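PDB 3K17: Lin0012 protein, which probably acts as a phosphomevalonate kinase of the GHMP family, using ATP to phosphorylate phosphomevalonate in the mevalonate route to isoprenoids. Local coordinates for residues S140-F145 with C167-W172; V9-K14 with T124-N129; A30-V35 with G171-T176; K144-A149 with W194-P199. All blocks are in the same frame, centred on the assembly; numbering follows the deposited sequence.

Contact 1: S140-F145 with C167-W172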
loop_
_atom_site.group_PDB
_atom_site.type_symbol
_atom_site.label_atom_id
_atom_site.label_comp_id
_atom_site.label_asym_id
_atom_site.label_seq_id
_atom_site.Cartn_x
_atom_site.Cartn_y
_atom_site.Cartn_z
ATOM N N SER A 140 -1.555 9.389 44.057
ATOM C CA SER A 140 -0.258 9.088 44.655
ATOM C C SER A 140 0.868 9.131 43.635
ATOM O O SER A 140 0.643 8.945 42.435
ATOM C CB SER A 140 -0.278 7.701 45.287
ATOM O OG SER A 140 -0.400 6.708 44.288
HETATM N N MSE A 141 2.086 9.358 44.116
HETATM C CA MSE A 141 3.232 9.408 43.219
HETATM C C MSE A 141 3.480 8.045 42.585
HETATM O O MSE A 141 3.928 7.956 41.440
HETATM C CB MSE A 141 4.495 9.847 43.957
HETATM C CG MSE A 141 5.678 10.037 43.014
HETATM SE SE MSE A 141 7.202 10.817 43.874
HETATM C CE MSE A 141 6.374 12.477 44.448
ATOM N N LEU A 142 3.188 6.981 43.329
ATOM C CA LEU A 142 3.398 5.635 42.810
ATOM C C LEU A 142 2.440 5.327 41.661
ATOM O O LEU A 142 2.809 4.642 40.710
ATOM C CB LEU A 142 3.230 4.597 43.918
ATOM C CG LEU A 142 3.266 3.137 43.466
ATOM C CD1 LEU A 142 4.574 2.850 42.727
ATOM C CD2 LEU A 142 3.117 2.223 44.686
ATOM N N LYS A 143 1.210 5.816 41.752
ATOM C CA LYS A 143 0.255 5.581 40.680
ATOM C C LYS A 143 0.710 6.369 39.444
ATOM O O LYS A 143 0.585 5.890 38.318
ATOM C CB LYS A 143 -1.159 6.001 41.100
ATOM C CG LYS A 143 -1.788 5.101 42.164
ATOM C CD LYS A 143 -3.227 5.528 42.476
ATOM C CE LYS A 143 -3.831 4.743 43.646
ATOM N NZ LYS A 143 -4.084 3.309 43.330
ATOM N N LYS A 144 1.244 7.567 39.654
ATOM C CA LYS A 144 1.731 8.373 38.536
ATOM C C LYS A 144 2.917 7.664 37.879
ATOM O O LYS A 144 3.063 7.678 36.657
ATOM C CB LYS A 144 2.121 9.774 39.015
ATOM C CG LYS A 144 0.927 10.557 39.555
ATOM C CD LYS A 144 1.199 12.043 39.723
ATOM C CE LYS A 144 2.164 12.321 40.867
ATOM N NZ LYS A 144 2.385 13.783 41.031
ATOM N N PHE A 145 3.759 7.022 38.683
ATOM C CA PHE A 145 4.886 6.306 38.114
ATOM C C PHE A 145 4.357 5.208 37.198
ATOM O O PHE A 145 4.881 4.996 36.109
ATOM C CB PHE A 145 5.748 5.650 39.194
ATOM C CG PHE A 145 6.669 4.601 38.654
ATOM C CD1 PHE A 145 7.840 4.957 37.987
ATOM C CD2 PHE A 145 6.332 3.252 38.747
ATOM C CE1 PHE A 145 8.659 3.985 37.419
ATOM C CE2 PHE A 145 7.150 2.273 38.179
ATOM C CZ PHE A 145 8.317 2.645 37.513
ATOM N N CYS A 167 13.158 10.442 37.099
ATOM C CA CYS A 167 12.573 11.728 36.710
ATOM C C CYS A 167 11.362 12.078 37.584
ATOM O O CYS A 167 11.156 13.235 37.950
ATOM C CB CYS A 167 12.150 11.692 35.236
ATOM S SG CYS A 167 13.556 11.515 34.104
HETATM N N MSE A 168 10.576 11.064 37.921
HETATM C CA MSE A 168 9.381 11.244 38.746
HETATM C C MSE A 168 9.694 11.562 40.218
HETATM O O MSE A 168 9.123 12.487 40.796
HETATM C CB MSE A 168 8.526 9.977 38.665
HETATM C CG MSE A 168 7.285 9.960 39.542
HETATM SE SE MSE A 168 5.940 11.193 38.926
HETATM C CE MSE A 168 5.268 10.140 37.424
ATOM N N TYR A 169 10.613 10.799 40.803
ATOM C CA TYR A 169 10.976 10.942 42.217
ATOM C C TYR A 169 12.029 11.988 42.559
ATOM O O TYR A 169 12.042 12.509 43.674
ATOM C CB TYR A 169 11.430 9.585 42.778
ATOM C CG TYR A 169 10.296 8.622 43.024
ATOM C CD1 TYR A 169 9.492 8.179 41.976
ATOM C CD2 TYR A 169 9.987 8.197 44.316
ATOM C CE1 TYR A 169 8.402 7.344 42.207
ATOM C CE2 TYR A 169 8.903 7.363 44.559
ATOM C CZ TYR A 169 8.114 6.943 43.506
ATOM O OH TYR A 169 7.021 6.142 43.748
ATOM N N GLY A 170 12.906 12.307 41.610
ATOM C CA GLY A 170 13.953 13.274 41.893
ATOM C C GLY A 170 14.977 12.665 42.845
ATOM O O GLY A 170 14.910 11.477 43.167
ATOM N N GLY A 171 15.933 13.475 43.285
ATOM C CA GLY A 171 16.959 12.993 44.195
ATOM C C GLY A 171 17.697 11.754 43.729
ATOM O O GLY A 171 17.853 11.517 42.527
ATOM N N TRP A 172 18.162 10.967 44.699
ATOM C CA TRP A 172 18.886 9.734 44.445
ATOM C C TRP A 172 17.989 8.559 44.810
ATOM O O TRP A 172 17.338 8.579 45.860
ATOM C CB TRP A 172 20.158 9.670 45.306
ATOM C CG TRP A 172 21.217 10.676 44.944
ATOM C CD1 TRP A 172 21.163 12.030 45.122
ATOM C CD2 TRP A 172 22.462 10.407 44.289
ATOM N NE1 TRP A 172 22.294 12.620 44.611
ATOM C CE2 TRP A 172 23.108 11.647 44.093
ATOM C CE3 TRP A 172 23.093 9.235 43.843
ATOM C CZ2 TRP A 172 24.355 11.751 43.466
ATOM C CZ3 TRP A 172 24.335 9.338 43.219
ATOM C CH2 TRP A 172 24.951 10.590 43.036
#
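Met141, modelled as selenomethionine, lays its selenium over the ring of Tyr169. SE stands 3.7 Å from the ring centroid and only 4° off the normal, nearly centred on one face, which makes this a Met-aromatic contact. CG of Met141 lies over the same face as a CH-pi donor, 23° off the normal. The route there is an extended run through CG and SE (chi1 -174°), with the terminal methyl then bending aside. The same CG also touches CG of Met168 at 3.8 Å, where the two thioether chains lie alongside each other but run in opposing senses. Met168 curls its methyl back under the first turn of helix 141-156, so that CE comes within 3.4 Å of Lys144 O and 3.5 Å of Lys144 CB. Phe145 CB approaches the Tyr169 ring at its edge, 4.4 Å from CE1, and the phenol OH lies beside the backbone of Leu142. The contact thus joins the start of helix 141-156 to the end of helix 162-169, two helices within the GHMP kinase N-terminal region. No hydrogen bond crosses between them, and apolar and aromatic packing carries the interface. Behind the first shell, Ser140 is the N-cap of helix 141-156: its OG accepts from Lys143 N at 3.1 Å, fixing the turn from which Met141 reaches out. At the end of helix 162-169, Gly170 takes up a positive phi and sends the chain toward strand 172-176. Ile205 of strand 204-208 packs against both Phe145 and Tyr169.

Contact 2: V9-K14 with T124-N129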
loop_
_atom_site.group_PDB
_atom_site.type_symbol
_atom_site.label_atom_id
_atom_site.label_comp_id
_atom_site.label_asym_id
_atom_site.label_seq_id
_atom_site.Cartn_x
_atom_site.Cartn_y
_atom_site.Cartn_z
ATOM N N VAL A 9 5.456 22.821 35.399
ATOM C CA VAL A 9 6.015 21.564 35.894
ATOM C C VAL A 9 7.448 21.405 35.393
ATOM O O VAL A 9 7.709 21.478 34.191
ATOM C CB VAL A 9 5.185 20.349 35.416
ATOM C CG1 VAL A 9 5.896 19.048 35.789
ATOM C CG2 VAL A 9 3.784 20.391 36.040
ATOM N N LYS A 10 8.379 21.205 36.315
ATOM C CA LYS A 10 9.771 21.020 35.948
ATOM C C LYS A 10 10.203 19.631 36.367
ATOM O O LYS A 10 10.188 19.295 37.553
ATOM C CB LYS A 10 10.669 22.063 36.616
ATOM C CG LYS A 10 10.289 23.495 36.290
ATOM C CD LYS A 10 11.235 24.493 36.946
ATOM C CE LYS A 10 12.315 24.946 35.986
ATOM N NZ LYS A 10 11.731 25.683 34.819
ATOM N N ILE A 11 10.577 18.831 35.373
ATOM C CA ILE A 11 11.022 17.465 35.591
ATOM C C ILE A 11 12.516 17.398 35.328
ATOM O O ILE A 11 13.007 17.799 34.252
ATOM C CB ILE A 11 10.299 16.479 34.644
ATOM C CG1 ILE A 11 8.783 16.613 34.811
ATOM C CG2 ILE A 11 10.738 15.059 34.939
ATOM C CD1 ILE A 11 8.286 16.455 36.266
ATOM N N PRO A 12 13.270 16.892 36.310
ATOM C CA PRO A 12 14.720 16.778 36.181
ATOM C C PRO A 12 15.114 15.625 35.266
ATOM O O PRO A 12 14.357 14.666 35.106
ATOM C CB PRO A 12 15.165 16.540 37.620
ATOM C CG PRO A 12 14.043 15.669 38.149
ATOM C CD PRO A 12 12.804 16.368 37.610
ATOM N N GLY A 13 16.293 15.742 34.661
ATOM C CA GLY A 13 16.807 14.688 33.806
ATOM C C GLY A 13 17.351 13.603 34.721
ATOM O O GLY A 13 17.340 13.766 35.942
ATOM N N LYS A 14 17.847 12.510 34.149
ATOM C CA LYS A 14 18.350 11.404 34.958
ATOM C C LYS A 14 19.691 10.877 34.487
ATOM O O LYS A 14 20.078 11.052 33.336
ATOM C CB LYS A 14 17.346 10.248 34.935
ATOM C CG LYS A 14 17.240 9.561 33.553
ATOM C CD LYS A 14 18.190 8.357 33.413
ATOM C CE LYS A 14 18.527 8.045 31.951
ATOM N NZ LYS A 14 19.531 9.027 31.406
ATOM N N THR A 124 7.646 12.297 29.332
ATOM C CA THR A 124 6.519 11.471 29.742
ATOM C C THR A 124 6.071 11.861 31.166
ATOM O O THR A 124 4.886 12.083 31.428
ATOM C CB THR A 124 6.907 9.984 29.723
ATOM O OG1 THR A 124 7.280 9.609 28.393
ATOM C CG2 THR A 124 5.737 9.116 30.169
ATOM N N VAL A 125 7.031 11.943 32.075
ATOM C CA VAL A 125 6.745 12.294 33.469
ATOM C C VAL A 125 6.162 13.704 33.592
ATOM O O VAL A 125 5.299 13.945 34.435
ATOM C CB VAL A 125 8.029 12.162 34.342
ATOM C CG1 VAL A 125 7.818 12.772 35.731
ATOM C CG2 VAL A 125 8.392 10.681 34.485
ATOM N N ALA A 126 6.614 14.630 32.746
ATOM C CA ALA A 126 6.107 15.995 32.780
ATOM C C ALA A 126 4.623 16.017 32.398
ATOM O O ALA A 126 3.816 16.709 33.032
ATOM C CB ALA A 126 6.919 16.894 31.831
ATOM N N VAL A 127 4.264 15.257 31.366
ATOM C CA VAL A 127 2.876 15.199 30.935
ATOM C C VAL A 127 1.993 14.592 32.036
ATOM O O VAL A 127 0.943 15.149 32.379
ATOM C CB VAL A 127 2.733 14.360 29.635
ATOM C CG1 VAL A 127 1.254 14.058 29.349
ATOM C CG2 VAL A 127 3.359 15.128 28.457
ATOM N N ILE A 128 2.419 13.463 32.595
ATOM C CA ILE A 128 1.623 12.812 33.634
ATOM C C ILE A 128 1.448 13.745 34.832
ATOM O O ILE A 128 0.335 13.923 35.329
ATOM C CB ILE A 128 2.268 11.479 34.092
ATOM C CG1 ILE A 128 2.310 10.484 32.917
ATOM C CG2 ILE A 128 1.491 10.895 35.293
ATOM C CD1 ILE A 128 0.956 10.167 32.300
ATOM N N ASN A 129 2.542 14.344 35.292
ATOM C CA ASN A 129 2.456 15.255 36.427
ATOM C C ASN A 129 1.587 16.461 36.144
ATOM O O ASN A 129 0.794 16.865 36.997
ATOM C CB ASN A 129 3.834 15.726 36.868
ATOM C CG ASN A 129 4.419 14.843 37.943
ATOM O OD1 ASN A 129 3.687 14.218 38.698
ATOM N ND2 ASN A 129 5.738 14.801 38.031
#
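Ile11 presents all of its branches to the helix through two consecutive turns, chi1 -56° and chi2 -54°: CG1 is anti to the carbonyl carbon and swings CD1 over the helix surface, while CG2 points along the strand toward Val125. In Val9, two residues back on the same face, CG1 is trans to the main-chain nitrogen (chi1 172°), which carries that methyl to Asn129 CB. This is a helix-on-sheet contact of the GHMP kinase N-terminal domain, whose family belongs to the ribosomal S5-like clan. Strand 9-14 runs roughly antiparallel to helix 124-129, the axes 8.2 Å apart at closest approach. The helix begins in the GLGSSAA sequence, the glycine-rich motif that in relatives holds the ATP phosphates. Where the two elements come nearest, Ala126 has only a methyl group, and Ile11 CG1 presses to 3.4 Å from Ala126 CA, a close approach for two carbons. Val125 CG1 sits in the fork of the isoleucine, 3.8 Å from both CD1 and CG2 of Ile11. No hydrogen bond joins the segments. Asn129 OD1 accepts from Lys144 NZ of helix 141-156. Cys167 of helix 162-169 packs on Ile11, and Ile39 and Leu41 of the neighbouring strand touch Ala126. Val9 CG1 meets Asn129 CB at 4.1 Å, and the amide nitrogen ND2 of Asn129 lies against the Ile11 CD1 methyl at 3.5 Å.

Contact 3: A30-V35 with G171-T176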
loop_
_atom_site.group_PDB
_atom_site.type_symbol
_atom_site.label_atom_id
_atom_site.label_comp_id
_atom_site.label_asym_id
_atom_site.label_seq_id
_atom_site.Cartn_x
_atom_site.Cartn_y
_atom_site.Cartn_z
ATOM N N ALA A 30 18.991 -0.832 40.202
ATOM C CA ALA A 30 19.952 0.153 39.723
ATOM C C ALA A 30 19.870 1.388 40.602
ATOM O O ALA A 30 18.853 1.631 41.257
ATOM C CB ALA A 30 19.663 0.534 38.265
ATOM N N ILE A 31 20.954 2.156 40.617
ATOM C CA ILE A 31 21.019 3.390 41.377
ATOM C C ILE A 31 20.947 4.519 40.342
ATOM O O ILE A 31 21.573 4.429 39.293
ATOM C CB ILE A 31 22.358 3.527 42.125
ATOM C CG1 ILE A 31 22.544 2.361 43.106
ATOM C CG2 ILE A 31 22.408 4.881 42.848
ATOM C CD1 ILE A 31 21.480 2.292 44.185
ATOM N N LEU A 32 20.174 5.563 40.626
ATOM C CA LEU A 32 20.086 6.692 39.704
ATOM C C LEU A 32 19.964 7.987 40.465
ATOM O O LEU A 32 19.514 8.008 41.611
ATOM C CB LEU A 32 18.859 6.597 38.786
ATOM C CG LEU A 32 18.658 5.435 37.813
ATOM C CD1 LEU A 32 17.602 4.490 38.372
ATOM C CD2 LEU A 32 18.198 5.999 36.451
ATOM N N THR A 33 20.382 9.068 39.825
ATOM C CA THR A 33 20.234 10.375 40.419
ATOM C C THR A 33 19.605 11.276 39.369
ATOM O O THR A 33 19.886 11.143 38.173
ATOM C CB THR A 33 21.578 11.001 40.863
ATOM O OG1 THR A 33 21.321 12.304 41.407
ATOM C CG2 THR A 33 22.531 11.162 39.682
ATOM N N ALA A 34 18.729 12.168 39.813
ATOM C CA ALA A 34 18.113 13.123 38.909
ATOM C C ALA A 34 19.142 14.250 38.818
ATOM O O ALA A 34 19.979 14.396 39.718
ATOM C CB ALA A 34 16.800 13.627 39.491
ATOM N N VAL A 35 19.103 15.037 37.747
ATOM C CA VAL A 35 20.070 16.121 37.591
ATOM C C VAL A 35 19.400 17.490 37.539
ATOM O O VAL A 35 18.204 17.606 37.267
ATOM C CB VAL A 35 20.940 15.933 36.311
ATOM C CG1 VAL A 35 21.545 14.532 36.286
ATOM C CG2 VAL A 35 20.100 16.151 35.073
ATOM N N GLY A 171 15.933 13.475 43.285
ATOM C CA GLY A 171 16.959 12.993 44.195
ATOM C C GLY A 171 17.697 11.754 43.729
ATOM O O GLY A 171 17.853 11.517 42.527
ATOM N N TRP A 172 18.162 10.967 44.699
ATOM C CA TRP A 172 18.886 9.734 44.445
ATOM C C TRP A 172 17.989 8.559 44.810
ATOM O O TRP A 172 17.338 8.579 45.860
ATOM C CB TRP A 172 20.158 9.670 45.306
ATOM C CG TRP A 172 21.217 10.676 44.944
ATOM C CD1 TRP A 172 21.163 12.030 45.122
ATOM C CD2 TRP A 172 22.462 10.407 44.289
ATOM N NE1 TRP A 172 22.294 12.620 44.611
ATOM C CE2 TRP A 172 23.108 11.647 44.093
ATOM C CE3 TRP A 172 23.093 9.235 43.843
ATOM C CZ2 TRP A 172 24.355 11.751 43.466
ATOM C CZ3 TRP A 172 24.335 9.338 43.219
ATOM C CH2 TRP A 172 24.951 10.590 43.036
ATOM N N ILE A 173 17.962 7.533 43.963
ATOM C CA ILE A 173 17.128 6.370 44.243
ATOM C C ILE A 173 17.754 5.030 43.888
ATOM O O ILE A 173 18.669 4.933 43.063
ATOM C CB ILE A 173 15.781 6.413 43.473
ATOM C CG1 ILE A 173 16.049 6.381 41.964
ATOM C CG2 ILE A 173 14.986 7.652 43.856
ATOM C CD1 ILE A 173 14.813 6.100 41.104
ATOM N N ALA A 174 17.227 3.997 44.534
ATOM C CA ALA A 174 17.604 2.630 44.265
ATOM C C ALA A 174 16.318 2.160 43.587
ATOM O O ALA A 174 15.252 2.132 44.210
ATOM C CB ALA A 174 17.836 1.866 45.553
ATOM N N TYR A 175 16.407 1.828 42.305
ATOM C CA TYR A 175 15.231 1.386 41.559
ATOM C C TYR A 175 15.262 -0.108 41.286
ATOM O O TYR A 175 16.243 -0.627 40.746
ATOM C CB TYR A 175 15.152 2.123 40.219
ATOM C CG TYR A 175 14.032 1.622 39.336
ATOM C CD1 TYR A 175 12.707 1.935 39.620
ATOM C CD2 TYR A 175 14.295 0.799 38.236
ATOM C CE1 TYR A 175 11.663 1.443 38.834
ATOM C CE2 TYR A 175 13.254 0.302 37.445
ATOM C CZ TYR A 175 11.941 0.628 37.750
ATOM O OH TYR A 175 10.907 0.146 36.976
ATOM N N THR A 176 14.192 -0.801 41.653
ATOM C CA THR A 176 14.105 -2.232 41.410
ATOM C C THR A 176 12.975 -2.503 40.426
ATOM O O THR A 176 11.793 -2.324 40.734
ATOM C CB THR A 176 13.863 -3.011 42.712
ATOM O OG1 THR A 176 14.935 -2.747 43.622
ATOM C CG2 THR A 176 13.794 -4.508 42.429
#
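Backbone hydrogen bonds between Leu32 and Ile173 mark the middle of this antiparallel strand pair, each N lying 2.9 Å from the other residue's O. Ala30 and Tyr175 form the next hydrogen-bonded pair, with Tyr175 N reaching Ala30 O at 2.7 Å. Ala34 N adds a last bond to Gly171 O, 2.9 Å long, as strand 172-176 begins. The intervening non-hydrogen-bonded pairs are Ile31 with Ala174 and Thr33 with Trp172; there the alpha hydrogens take over, as with Ile31 CA, 3.3 Å from Ile173 O. Among the side chains, the face bearing Thr33 and Trp172 has the aromatic contact. Thr33 CB stands over the indole's six-membered ring, 3.6 Å from its centroid and 11° off the normal, a CH-pi approach. Thr33 OG1, anti to the backbone N (chi1 179°), lies over the same ring system toward its rim, but its bond goes to Ala34 O at 3.0 Å. The indole NE1 instead bonds to Thr351, and Phe215 meets the ring edge-to-face. On the face of Leu32, CD1 packs against Tyr175 CB at 3.9 Å, the two side chains lying side by side; the tyrosine hydroxyl continues to Ser160 O. Strands 7-18 and 204-208 border the pair in the large mixed sheet, and helix 162-169 packs on the Leu32 face. With every touching residue buried, the main-chain bonds satisfy polar groups inside the fold, while the side-chain faces supply no polar partner across the pair, and the indole NE1 and phenol OH bond to residues outside the two segments.

Contact 4: K144-A149 with W194-P199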
loop_
_atom_site.group_PDB
_atom_site.type_symbol
_atom_site.label_atom_id
_atom_site.label_comp_id
_atom_site.label_asym_id
_atom_site.label_seq_id
_atom_site.Cartn_x
_atom_site.Cartn_y
_atom_site.Cartn_z
ATOM N N LYS A 144 1.244 7.567 39.654
ATOM C CA LYS A 144 1.731 8.373 38.536
ATOM C C LYS A 144 2.917 7.664 37.879
ATOM O O LYS A 144 3.063 7.678 36.657
ATOM C CB LYS A 144 2.121 9.774 39.015
ATOM C CG LYS A 144 0.927 10.557 39.555
ATOM C CD LYS A 144 1.199 12.043 39.723
ATOM C CE LYS A 144 2.164 12.321 40.867
ATOM N NZ LYS A 144 2.385 13.783 41.031
ATOM N N PHE A 145 3.759 7.022 38.683
ATOM C CA PHE A 145 4.886 6.306 38.114
ATOM C C PHE A 145 4.357 5.208 37.198
ATOM O O PHE A 145 4.881 4.996 36.109
ATOM C CB PHE A 145 5.748 5.650 39.194
ATOM C CG PHE A 145 6.669 4.601 38.654
ATOM C CD1 PHE A 145 7.840 4.957 37.987
ATOM C CD2 PHE A 145 6.332 3.252 38.747
ATOM C CE1 PHE A 145 8.659 3.985 37.419
ATOM C CE2 PHE A 145 7.150 2.273 38.179
ATOM C CZ PHE A 145 8.317 2.645 37.513
ATOM N N LYS A 146 3.325 4.502 37.659
ATOM C CA LYS A 146 2.732 3.417 36.886
ATOM C C LYS A 146 2.173 3.904 35.545
ATOM O O LYS A 146 2.329 3.239 34.530
ATOM C CB LYS A 146 1.616 2.733 37.687
ATOM C CG LYS A 146 2.084 1.947 38.909
ATOM C CD LYS A 146 0.888 1.306 39.597
ATOM C CE LYS A 146 1.280 0.542 40.853
ATOM N NZ LYS A 146 0.075 -0.054 41.508
ATOM N N LEU A 147 1.497 5.045 35.549
ATOM C CA LEU A 147 0.958 5.590 34.307
ATOM C C LEU A 147 2.129 5.912 33.372
ATOM O O LEU A 147 2.135 5.515 32.212
ATOM C CB LEU A 147 0.155 6.863 34.585
ATOM C CG LEU A 147 -1.167 6.707 35.344
ATOM C CD1 LEU A 147 -1.697 8.081 35.731
ATOM C CD2 LEU A 147 -2.183 5.956 34.480
ATOM N N ALA A 148 3.126 6.618 33.901
ATOM C CA ALA A 148 4.297 7.007 33.128
ATOM C C ALA A 148 5.093 5.804 32.627
ATOM O O ALA A 148 5.602 5.809 31.495
ATOM C CB ALA A 148 5.191 7.921 33.966
ATOM N N ALA A 149 5.204 4.777 33.465
ATOM C CA ALA A 149 5.941 3.570 33.106
ATOM C C ALA A 149 5.244 2.767 32.002
ATOM O O ALA A 149 5.898 2.296 31.064
ATOM C CB ALA A 149 6.143 2.690 34.340
ATOM N N TRP A 194 -7.305 -1.428 36.810
ATOM C CA TRP A 194 -6.844 -2.591 37.555
ATOM C C TRP A 194 -5.343 -2.474 37.812
ATOM O O TRP A 194 -4.851 -2.843 38.881
ATOM C CB TRP A 194 -7.130 -3.872 36.764
ATOM C CG TRP A 194 -6.708 -5.121 37.472
ATOM C CD1 TRP A 194 -7.449 -5.862 38.352
ATOM C CD2 TRP A 194 -5.423 -5.742 37.409
ATOM N NE1 TRP A 194 -6.698 -6.908 38.844
ATOM C CE2 TRP A 194 -5.450 -6.857 38.281
ATOM C CE3 TRP A 194 -4.244 -5.466 36.701
ATOM C CZ2 TRP A 194 -4.346 -7.692 38.462
ATOM C CZ3 TRP A 194 -3.143 -6.297 36.883
ATOM C CH2 TRP A 194 -3.205 -7.398 37.757
ATOM N N PHE A 195 -4.616 -1.965 36.823
ATOM C CA PHE A 195 -3.169 -1.800 36.944
ATOM C C PHE A 195 -2.804 -0.794 38.028
ATOM O O PHE A 195 -1.808 -0.966 38.730
ATOM C CB PHE A 195 -2.573 -1.327 35.607
ATOM C CG PHE A 195 -2.149 -2.445 34.692
ATOM C CD1 PHE A 195 -1.092 -3.280 35.043
ATOM C CD2 PHE A 195 -2.773 -2.632 33.461
ATOM C CE1 PHE A 195 -0.652 -4.284 34.180
ATOM C CE2 PHE A 195 -2.344 -3.636 32.581
ATOM C CZ PHE A 195 -1.281 -4.463 32.938
HETATM N N MSE A 196 -3.615 0.256 38.155
HETATM C CA MSE A 196 -3.374 1.311 39.135
HETATM C C MSE A 196 -3.598 0.859 40.571
HETATM O O MSE A 196 -2.913 1.312 41.485
HETATM C CB MSE A 196 -4.276 2.518 38.855
HETATM C CG MSE A 196 -3.988 3.248 37.549
HETATM SE SE MSE A 196 -2.145 3.861 37.412
HETATM C CE MSE A 196 -1.452 2.408 36.340
ATOM N N LYS A 197 -4.565 -0.027 40.765
ATOM C CA LYS A 197 -4.889 -0.516 42.098
ATOM C C LYS A 197 -4.113 -1.760 42.495
ATOM O O LYS A 197 -3.973 -2.057 43.679
ATOM C CB LYS A 197 -6.388 -0.798 42.198
ATOM C CG LYS A 197 -7.234 0.455 42.079
ATOM C CD LYS A 197 -8.712 0.172 42.266
ATOM C CE LYS A 197 -9.506 1.472 42.230
ATOM N NZ LYS A 197 -10.961 1.252 42.435
ATOM N N GLU A 198 -3.605 -2.488 41.512
ATOM C CA GLU A 198 -2.864 -3.703 41.803
ATOM C C GLU A 198 -1.380 -3.447 42.077
ATOM O O GLU A 198 -0.699 -2.759 41.311
ATOM C CB GLU A 198 -3.001 -4.683 40.635
ATOM C CG GLU A 198 -2.537 -6.102 40.931
ATOM C CD GLU A 198 -3.510 -6.865 41.818
ATOM O OE1 GLU A 198 -4.576 -6.304 42.155
ATOM O OE2 GLU A 198 -3.208 -8.027 42.168
ATOM N N PRO A 199 -0.863 -3.974 43.196
ATOM C CA PRO A 199 0.562 -3.747 43.455
ATOM C C PRO A 199 1.368 -4.523 42.406
ATOM O O PRO A 199 1.058 -5.676 42.103
ATOM C CB PRO A 199 0.750 -4.288 44.877
ATOM C CG PRO A 199 -0.340 -5.322 45.009
ATOM C CD PRO A 199 -1.512 -4.654 44.333
HETATM O O HOH W 1 -0.553 2.147 43.264
#
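Lys146 starts its contact at CB, pressed to 3.4 Å from the CE methyl of Met196, closer than usual for two carbons. From there the chain is fully extended beyond CG, the remaining torsions all near 180°, and it runs alongside the selenomethionine, head to tail with it. CD passes the carbonyl oxygen of Phe195 at 3.6 Å, and CE comes next to Glu198 O. The amino group ends among main-chain oxygens: NZ donates to Glu198 O at 2.8 Å, with weak, longer bonds to Met196 O and Phe195 O. The main bond arrives from above the carbonyl plane, 49° out of it, and therefore off the lone-pair directions. A water molecule accepts from Lys146 NZ, its oxygen 2.9 Å from that nitrogen, and donates on to Met196 O, adding an indirect link to that carbonyl. These oxygens belong to the C-terminal end of helix 192-197 and the first residue beyond it to leave helical geometry, so the contact is a lysine from the second turn of helix 141-156 turned to the carbonyl end of another helix. The partial negative charge expected there would probably suit the ammonium. Trp200 NE1 shares Phe195 O, and the Trp200 ring gives Lys146 a cation-pi partner. Beside the lysine, Met196 folds back at chi2 (-56°) to set SE against Leu147, 3.6 Å from CD2, with the leucine lying roughly perpendicular to it. The Phe195 side chain packs on Arg186 and Leu187 of helix 180-187.

Contacts 1 and 4 share Lys144 and Phe145 on helix 141-156, their centres about 12 Å apart. Lys143 NZ joins them, 3.0 Å from Met196 O in a probable hydrogen bond. Contact 2 lies about 9 Å from contact 1, centre to centre, and the two meet at Lys144 and Asn129. Contact 3 continues from contact 1 through Gly171 and Trp172 and meets contact 2 within the mixed sheet, where Gly13 O lies 2.8 Å from Val35 N. Taken in sequence, helix 119-135 lies on the sheet, helix 141-156 on helix 119-135, and helix 192-197 on helix 141-156. A triethylene glycol, probably from crystallisation, lies about 6 Å from the Phe195 side chain.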